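Local coordinates for protein carboxyvinyl-carboxyphosphonate phosphorylmutase (Bacillus anthracis, PDB 4IQD) that is a TIM-barrel enzyme of the phosphoenolpyruvate phosphomutase family, crystallised here with several molecules of pyruvic acid, at residues R80-D83 with L84-T88; T109-E112 with M113-K117; S12-E15 with E16-R20. All blocks are in the same frame, centred on the assembly; numbering follows the deposited sequence. Where two conformers were deposited one is given.

Contact 1: R80-D83 with L84-T88; sequences RARD and LVRAT. With PYR (pyruvic acid), chain F.
Arg80 meets Leu84 one turn further along helix 74-88, an outer helix of the TIM barrel, while its guanidinium turns the other way to a pyruvic acid. The ligand keto oxygen O3 accepts a nearly straight bond (172°) from Arg80 NE; the modelled separation of Arg80 NE and ligand O3, 2.4 Å, is improbably short and should be taken with caution. Arg80 NH2 adds weak bonds to O3 and to the carboxylate oxygen OXT, the latter at 3.4 Å, so the acid lies at the edge of the guanidinium. An arginine suits the place because its several N-H groups can grip two oxygens of one anion. Bends at chi2 and chi3, near 60° each, fold the chain round to bring NE to the ligand. Asp83 OD2 comes within 3.1 Å of ligand O3, a close approach of two acceptors rather than a second grip; Arg80 NE lies near both, in a long salt bridge of 3.8 Å with Asp83 OD2.

Farther out, Arg80 NH1 is fixed by His37 O, and Arg80 NH2 of the second subunit also bonds the ligand, which places this pocket at the dimer interface. Leu84 sets CD1 3.2 Å from Arg80 O and packs against Ala42 of helix 39-48 and Val92 of strand 92-95, a fitting place for a branched apolar chain. On the solvent side, Arg86 runs extended over Arg82, its NE 3.4 Å from Arg82 CG; the guanidinium planes stand 41° apart, and Arg82 NE and Arg86 NH1, of like charge, stand close. Beneath these two side chains, Arg86 N donates to Arg82 O at 2.8 Å.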
loop_
_atom_site.group_PDB
_atom_site.type_symbol
_atom_site.label_atom_id
_atom_site.label_comp_id
_atom_site.label_asym_id
_atom_site.label_seq_id
_atom_site.Cartn_x
_atom_site.Cartn_y
_atom_site.Cartn_z
ATOM N N ARG A 80 -5.669 1.910 8.194
ATOM C CA ARG A 80 -5.623 2.054 6.746
ATOM C C ARG A 80 -6.796 2.913 6.287
ATOM O O ARG A 80 -6.676 3.684 5.340
ATOM C CB ARG A 80 -5.642 0.688 6.059
ATOM C CG ARG A 80 -5.527 0.732 4.536
ATOM C CD ARG A 80 -4.257 1.434 4.054
ATOM N NE ARG A 80 -3.030 0.799 4.532
ATOM C CZ ARG A 80 -2.421 -0.216 3.927
ATOM N NH1 ARG A 80 -2.927 -0.732 2.816
ATOM N NH2 ARG A 80 -1.307 -0.723 4.436
ATOM N N ALA A 81 -7.926 2.787 6.976
ATOM C CA ALA A 81 -9.100 3.591 6.665
ATOM C C ALA A 81 -8.826 5.052 6.979
ATOM O O ALA A 81 -9.303 5.947 6.282
ATOM C CB ALA A 81 -10.308 3.095 7.444
ATOM N N ARG A 82 -8.052 5.280 8.035
ATOM C CA ARG A 82 -7.614 6.618 8.398
ATOM C C ARG A 82 -6.881 7.218 7.216
ATOM O O ARG A 82 -7.174 8.336 6.797
ATOM C CB ARG A 82 -6.662 6.557 9.589
ATOM C CG ARG A 82 -6.741 7.730 10.536
ATOM C CD ARG A 82 -7.362 7.283 11.843
ATOM N NE ARG A 82 -6.674 7.837 13.004
ATOM C CZ ARG A 82 -7.098 8.892 13.690
ATOM N NH1 ARG A 82 -8.215 9.511 13.332
ATOM N NH2 ARG A 82 -6.409 9.327 14.735
ATOM N N ASP A 83 -5.934 6.451 6.682
ATOM C CA ASP A 83 -5.128 6.869 5.541
ATOM C C ASP A 83 -5.996 7.359 4.399
ATOM O O ASP A 83 -5.683 8.355 3.752
ATOM C CB ASP A 83 -4.274 5.706 5.039
ATOM C CG ASP A 83 -3.217 5.285 6.030
ATOM O OD1 ASP A 83 -3.208 5.816 7.162
ATOM O OD2 ASP A 83 -2.398 4.412 5.676
ATOM N N LEU A 84 -7.092 6.650 4.161
ATOM C CA LEU A 84 -7.982 6.973 3.058
ATOM C C LEU A 84 -8.652 8.323 3.255
ATOM O O LEU A 84 -8.575 9.185 2.390
ATOM C CB LEU A 84 -9.023 5.871 2.858
ATOM C CG LEU A 84 -8.645 4.771 1.864
ATOM C CD1 LEU A 84 -7.351 4.078 2.252
ATOM C CD2 LEU A 84 -9.776 3.762 1.712
ATOM N N VAL A 85 -9.300 8.506 4.399
ATOM C CA VAL A 85 -9.976 9.762 4.693
ATOM C C VAL A 85 -8.991 10.930 4.773
ATOM O O VAL A 85 -9.221 11.982 4.176
ATOM C CB VAL A 85 -10.781 9.676 6.003
ATOM C CG1 VAL A 85 -11.525 10.982 6.256
ATOM C CG2 VAL A 85 -11.756 8.513 5.949
ATOM N N ARG A 86 -7.893 10.727 5.501
ATOM C CA ARG A 86 -6.856 11.745 5.674
ATOM C C ARG A 86 -6.365 12.272 4.338
ATOM O O ARG A 86 -5.918 13.413 4.229
ATOM C CB ARG A 86 -5.655 11.170 6.430
ATOM C CG ARG A 86 -5.837 10.987 7.931
ATOM C CD ARG A 86 -4.596 10.334 8.541
ATOM N NE ARG A 86 -4.608 10.337 10.002
ATOM C CZ ARG A 86 -3.594 9.928 10.760
ATOM N NH1 ARG A 86 -3.687 9.970 12.082
ATOM N NH2 ARG A 86 -2.480 9.481 10.198
ATOM N N ALA A 87 -6.451 11.430 3.319
ATOM C CA ALA A 87 -5.876 11.763 2.031
ATOM C C ALA A 87 -6.852 12.440 1.079
ATOM O O ALA A 87 -6.446 13.239 0.242
ATOM C CB ALA A 87 -5.290 10.515 1.382
ATOM N N THR A 88 -8.137 12.132 1.220
ATOM C CA THR A 88 -9.112 12.504 0.203
ATOM C C THR A 88 -10.258 13.361 0.721
ATOM O O THR A 88 -10.811 14.175 -0.024
ATOM C CB THR A 88 -9.723 11.252 -0.439
ATOM O OG1 THR A 88 -10.408 10.493 0.564
ATOM C CG2 THR A 88 -8.634 10.392 -1.057
HETATM C C PYR F . -0.023 1.158 7.797
HETATM O O PYR F . 0.420 1.018 9.023
HETATM O OXT PYR F . 0.682 0.710 6.788
HETATM C CA PYR F . -1.246 1.778 7.572
HETATM O O3 PYR F . -1.957 1.468 6.517
HETATM C CB PYR F . -1.751 2.804 8.541
#

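Contact 2: T109-E112 with M113-K117; sequences TAVE and MVEAK
Thr109 and Met113, modelled as selenomethionine, lie side by side one turn apart on helix 103-115, and their ends meet as methyl against methyl, Thr109 CG2 to Met113 CE at 4.0 Å. The apolar contacts centre on this pair. With CG2 anti to the backbone N (the OG1 torsion is -66°), the threonine methyl faces the long flexible chain, which bends at chi2 and continues toward Ala78 of helix 74-88. Val114 rests CG2 3.3 Å from Ala110 O, and its compact apolar side chain suits the packing on Ala157 and Leu160 beyond. Ala116, with its small side chain, lets Arg82 of helix 74-88 pack against it.

Backbone bonds make up the second kind. The amides of Met113, Val114, Glu115 and Ala116 each donate to the carbonyl four residues back; the shortest is Glu115 N to Val111 O, 2.8 Å.

Polar side chains form the third group. Thr109 OG1 is held by Asn105 O and Gly99 O, and Glu112 turns its carboxylate out of the segment to Ser74 OG and Arg108. Glu115 instead lies back over its own helix, CG 3.2 Å from Val111 O, while a water donates to Glu112 O (3.1 Å) and weakly to Glu115 OE1 (3.4 Å). It is a loose, water-mediated link between an exposed acid and the last turn.

The helix closes at Lys117, whose phi of 63° breaks the helical run and whose N bonds Val114 O at 2.9 Å. This Schellman motif turns the chain from helix 103-115 toward strand 120-124, completing a beta-alpha-beta unit with strand 92-95, the repeating element of a TIM barrel.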
loop_
_atom_site.group_PDB
_atom_site.type_symbol
_atom_site.label_atom_id
_atom_site.label_comp_id
_atom_site.label_asym_id
_atom_site.label_seq_id
_atom_site.Cartn_x
_atom_site.Cartn_y
_atom_site.Cartn_z
ATOM N N THR A 109 -15.093 -1.757 17.412
ATOM C CA THR A 109 -14.825 -1.558 15.998
ATOM C C THR A 109 -15.563 -0.321 15.501
ATOM O O THR A 109 -15.008 0.487 14.760
ATOM C CB THR A 109 -15.244 -2.791 15.177
ATOM O OG1 THR A 109 -14.411 -3.899 15.533
ATOM C CG2 THR A 109 -15.103 -2.523 13.689
ATOM N N ALA A 110 -16.808 -0.168 15.944
ATOM C CA ALA A 110 -17.635 0.970 15.562
ATOM C C ALA A 110 -17.031 2.292 16.017
ATOM O O ALA A 110 -17.051 3.273 15.279
ATOM C CB ALA A 110 -19.046 0.815 16.114
ATOM N N VAL A 111 -16.495 2.319 17.231
ATOM C CA VAL A 111 -15.888 3.536 17.755
ATOM C C VAL A 111 -14.633 3.885 16.975
ATOM O O VAL A 111 -14.419 5.040 16.614
ATOM C CB VAL A 111 -15.508 3.393 19.233
ATOM C CG1 VAL A 111 -14.954 4.703 19.761
ATOM C CG2 VAL A 111 -16.706 2.960 20.046
ATOM N N GLU A 112 -13.806 2.877 16.722
ATOM C CA GLU A 112 -12.552 3.071 16.006
ATOM C C GLU A 112 -12.782 3.615 14.604
ATOM O O GLU A 112 -11.996 4.416 14.107
ATOM C CB GLU A 112 -11.768 1.762 15.928
ATOM C CG GLU A 112 -11.229 1.272 17.258
ATOM C CD GLU A 112 -10.537 -0.070 17.135
ATOM O OE1 GLU A 112 -10.931 -0.857 16.250
ATOM O OE2 GLU A 112 -9.598 -0.332 17.915
HETATM N N MSE A 113 -13.861 3.176 13.966
HETATM C CA MSE A 113 -14.183 3.649 12.625
HETATM C C MSE A 113 -14.682 5.095 12.650
HETATM O O MSE A 113 -14.370 5.880 11.760
HETATM C CB MSE A 113 -15.207 2.729 11.957
HETATM C CG MSE A 113 -14.717 1.295 11.769
HETATM SE SE MSE A 113 -13.092 1.138 10.688
HETATM C CE MSE A 113 -12.525 -0.639 11.242
ATOM N N VAL A 114 -15.451 5.444 13.674
ATOM C CA VAL A 114 -15.921 6.814 13.831
ATOM C C VAL A 114 -14.734 7.721 14.107
ATOM O O VAL A 114 -14.650 8.836 13.589
ATOM C CB VAL A 114 -16.955 6.931 14.966
ATOM C CG1 VAL A 114 -17.169 8.384 15.355
ATOM C CG2 VAL A 114 -18.271 6.285 14.551
ATOM N N GLU A 115 -13.804 7.226 14.915
ATOM C CA GLU A 115 -12.570 7.948 15.188
ATOM C C GLU A 115 -11.779 8.186 13.909
ATOM O O GLU A 115 -11.190 9.249 13.725
ATOM C CB GLU A 115 -11.718 7.192 16.203
ATOM C CG GLU A 115 -12.293 7.202 17.605
ATOM C CD GLU A 115 -11.339 6.619 18.621
ATOM O OE1 GLU A 115 -10.474 5.813 18.224
ATOM O OE2 GLU A 115 -11.447 6.972 19.812
ATOM N N ALA A 116 -11.787 7.202 13.016
ATOM C CA ALA A 116 -11.085 7.325 11.742
ATOM C C ALA A 116 -11.871 8.173 10.747
ATOM O O ALA A 116 -11.435 8.371 9.614
ATOM C CB ALA A 116 -10.800 5.949 11.158
ATOM N N LYS A 117 -13.024 8.671 11.189
ATOM C CA LYS A 117 -13.941 9.451 10.356
ATOM C C LYS A 117 -14.491 8.625 9.200
ATOM O O LYS A 117 -14.781 9.153 8.128
ATOM C CB LYS A 117 -13.285 10.740 9.850
ATOM C CG LYS A 117 -12.742 11.625 10.959
ATOM C CD LYS A 117 -11.553 12.445 10.480
ATOM C CE LYS A 117 -11.983 13.588 9.584
ATOM N NZ LYS A 117 -12.591 14.703 10.367
HETATM O O HOH W 1 -9.205 4.582 15.364
#

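Contact 3: S12-E15 with E16-R20; sequences STQE and ELANR
Ser12 sets its OG 3.0 Å from Arg20 NH2, but the angle is too poor for a hydrogen bond; the arginine's firmer polar partner is Asp89 O, reached by NH1. Ser12 CB also touches Leu17 CG, and Leu17 in turn spreads CD2 over the centre of the Arg20 guanidinium face, 3.8 Å above it.

Thr13 takes the N-cap position, yet its own side chain makes no capping bond. The carboxylate of Glu16 instead turns back to it: Thr13 N donates to Glu16 OE1 over 2.7 Å, almost straight at 174°, on the anti side and 26° out of the carboxylate plane. This is one half of a capping box, and an acid suits the first turn, where its negative charge probably interacts favourably with the helix N-terminus. Thr13 CG2 packs 3.3 Å from Glu16 OE1, and Thr13 O accepts from Leu17 N at 2.9 Å.

Gln14 bends at chi2 to lay NE2 3.8 Å from Ala18 CB, a small methyl that lets the amide pass alongside. Glu15 O accepts from Asn19 N, a later helical bond.

Gln14 binds Val118 O and Ser159 OG, and Leu17 packs on Pro91, so helix 14-26 spans the loops leading into strands 92-95, 120-124 and 161-166.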
loop_
_atom_site.group_PDB
_atom_site.type_symbol
_atom_site.label_atom_id
_atom_site.label_comp_id
_atom_site.label_asym_id
_atom_site.label_seq_id
_atom_site.Cartn_x
_atom_site.Cartn_y
_atom_site.Cartn_z
ATOM N N SER A 12 -13.522 17.409 6.588
ATOM C CA SER A 12 -14.901 17.348 7.062
ATOM C C SER A 12 -14.945 16.588 8.378
ATOM O O SER A 12 -13.963 15.956 8.761
ATOM C CB SER A 12 -15.791 16.638 6.038
ATOM O OG SER A 12 -15.829 17.327 4.801
ATOM N N THR A 13 -16.075 16.647 9.074
ATOM C CA THR A 13 -16.259 15.806 10.252
ATOM C C THR A 13 -16.862 14.469 9.833
ATOM O O THR A 13 -17.375 14.334 8.720
ATOM C CB THR A 13 -17.115 16.477 11.355
ATOM O OG1 THR A 13 -17.019 15.714 12.563
ATOM C CG2 THR A 13 -18.568 16.569 10.952
ATOM N N GLN A 14 -16.772 13.478 10.714
ATOM C CA GLN A 14 -17.302 12.154 10.418
ATOM C C GLN A 14 -18.792 12.239 10.145
ATOM O O GLN A 14 -19.296 11.615 9.211
ATOM C CB GLN A 14 -17.033 11.184 11.572
ATOM C CG GLN A 14 -17.415 9.735 11.279
ATOM C CD GLN A 14 -18.868 9.424 11.586
ATOM O OE1 GLN A 14 -19.453 9.989 12.506
ATOM N NE2 GLN A 14 -19.456 8.521 10.814
ATOM N N GLU A 15 -19.497 13.021 10.955
ATOM C CA GLU A 15 -20.940 13.106 10.819
ATOM C C GLU A 15 -21.311 13.785 9.507
ATOM O O GLU A 15 -22.345 13.488 8.918
ATOM C CB GLU A 15 -21.577 13.813 12.018
ATOM C CG GLU A 15 -23.074 13.558 12.137
ATOM C CD GLU A 15 -23.533 13.345 13.570
ATOM O OE1 GLU A 15 -22.714 13.525 14.496
ATOM O OE2 GLU A 15 -24.717 12.992 13.767
ATOM N N GLU A 16 -20.456 14.689 9.044
ATOM C CA GLU A 16 -20.629 15.288 7.730
ATOM C C GLU A 16 -20.397 14.232 6.664
ATOM O O GLU A 16 -21.106 14.181 5.660
ATOM C CB GLU A 16 -19.662 16.458 7.531
ATOM C CG GLU A 16 -20.179 17.782 8.073
ATOM C CD GLU A 16 -19.071 18.788 8.319
ATOM O OE1 GLU A 16 -17.886 18.401 8.252
ATOM O OE2 GLU A 16 -19.387 19.966 8.583
ATOM N N LEU A 17 -19.403 13.380 6.895
ATOM C CA LEU A 17 -19.035 12.366 5.916
ATOM C C LEU A 17 -20.094 11.278 5.767
ATOM O O LEU A 17 -20.396 10.844 4.654
ATOM C CB LEU A 17 -17.665 11.765 6.244
ATOM C CG LEU A 17 -16.488 12.626 5.778
ATOM C CD1 LEU A 17 -15.164 11.960 6.099
ATOM C CD2 LEU A 17 -16.594 12.912 4.290
ATOM N N ALA A 18 -20.665 10.845 6.885
ATOM C CA ALA A 18 -21.716 9.837 6.854
ATOM C C ALA A 18 -22.950 10.368 6.140
ATOM O O ALA A 18 -23.553 9.676 5.322
ATOM C CB ALA A 18 -22.068 9.401 8.257
ATOM N N ASN A 19 -23.323 11.604 6.451
ATOM C CA ASN A 19 -24.493 12.213 5.842
ATOM C C ASN A 19 -24.283 12.460 4.358
ATOM O O ASN A 19 -25.208 12.314 3.564
ATOM C CB ASN A 19 -24.856 13.514 6.555
ATOM C CG ASN A 19 -25.218 13.297 8.009
ATOM O OD1 ASN A 19 -25.816 12.284 8.366
ATOM N ND2 ASN A 19 -24.850 14.247 8.857
ATOM N N ARG A 20 -23.061 12.832 3.990
ATOM C CA ARG A 20 -22.720 13.045 2.591
ATOM C C ARG A 20 -22.857 11.728 1.853
ATOM O O ARG A 20 -23.394 11.675 0.752
ATOM C CB ARG A 20 -21.291 13.571 2.446
ATOM C CG ARG A 20 -20.912 13.927 1.014
ATOM C CD ARG A 20 -19.402 14.054 0.825
ATOM N NE ARG A 20 -18.811 15.169 1.562
ATOM C CZ ARG A 20 -17.515 15.473 1.549
ATOM N NH1 ARG A 20 -16.666 14.746 0.835
ATOM N NH2 ARG A 20 -17.066 16.505 2.250
#

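In the fold
Along the chain the order is contact 3, contact 1, contact 2, on helices 14-26, 74-88 and 103-115. Contact 2 has its centre about 12 Å from the centres of both others, and those two centres are about 14 Å apart. All three meet where helices 74-88 and 103-115 end: Val85 CG1 touches Leu17 CD1 at 3.8 Å, Val85 and Arg82 pack on Ala116, and Lys117 NZ probably bonds Ser12 O. The two barrel helices lie next to each other around the parallel strands 53-55, 92-95 and 120-124, while the N-terminal helix closes over their ends. Contact 1 alone reaches a pyruvic acid, at its Arg80 end.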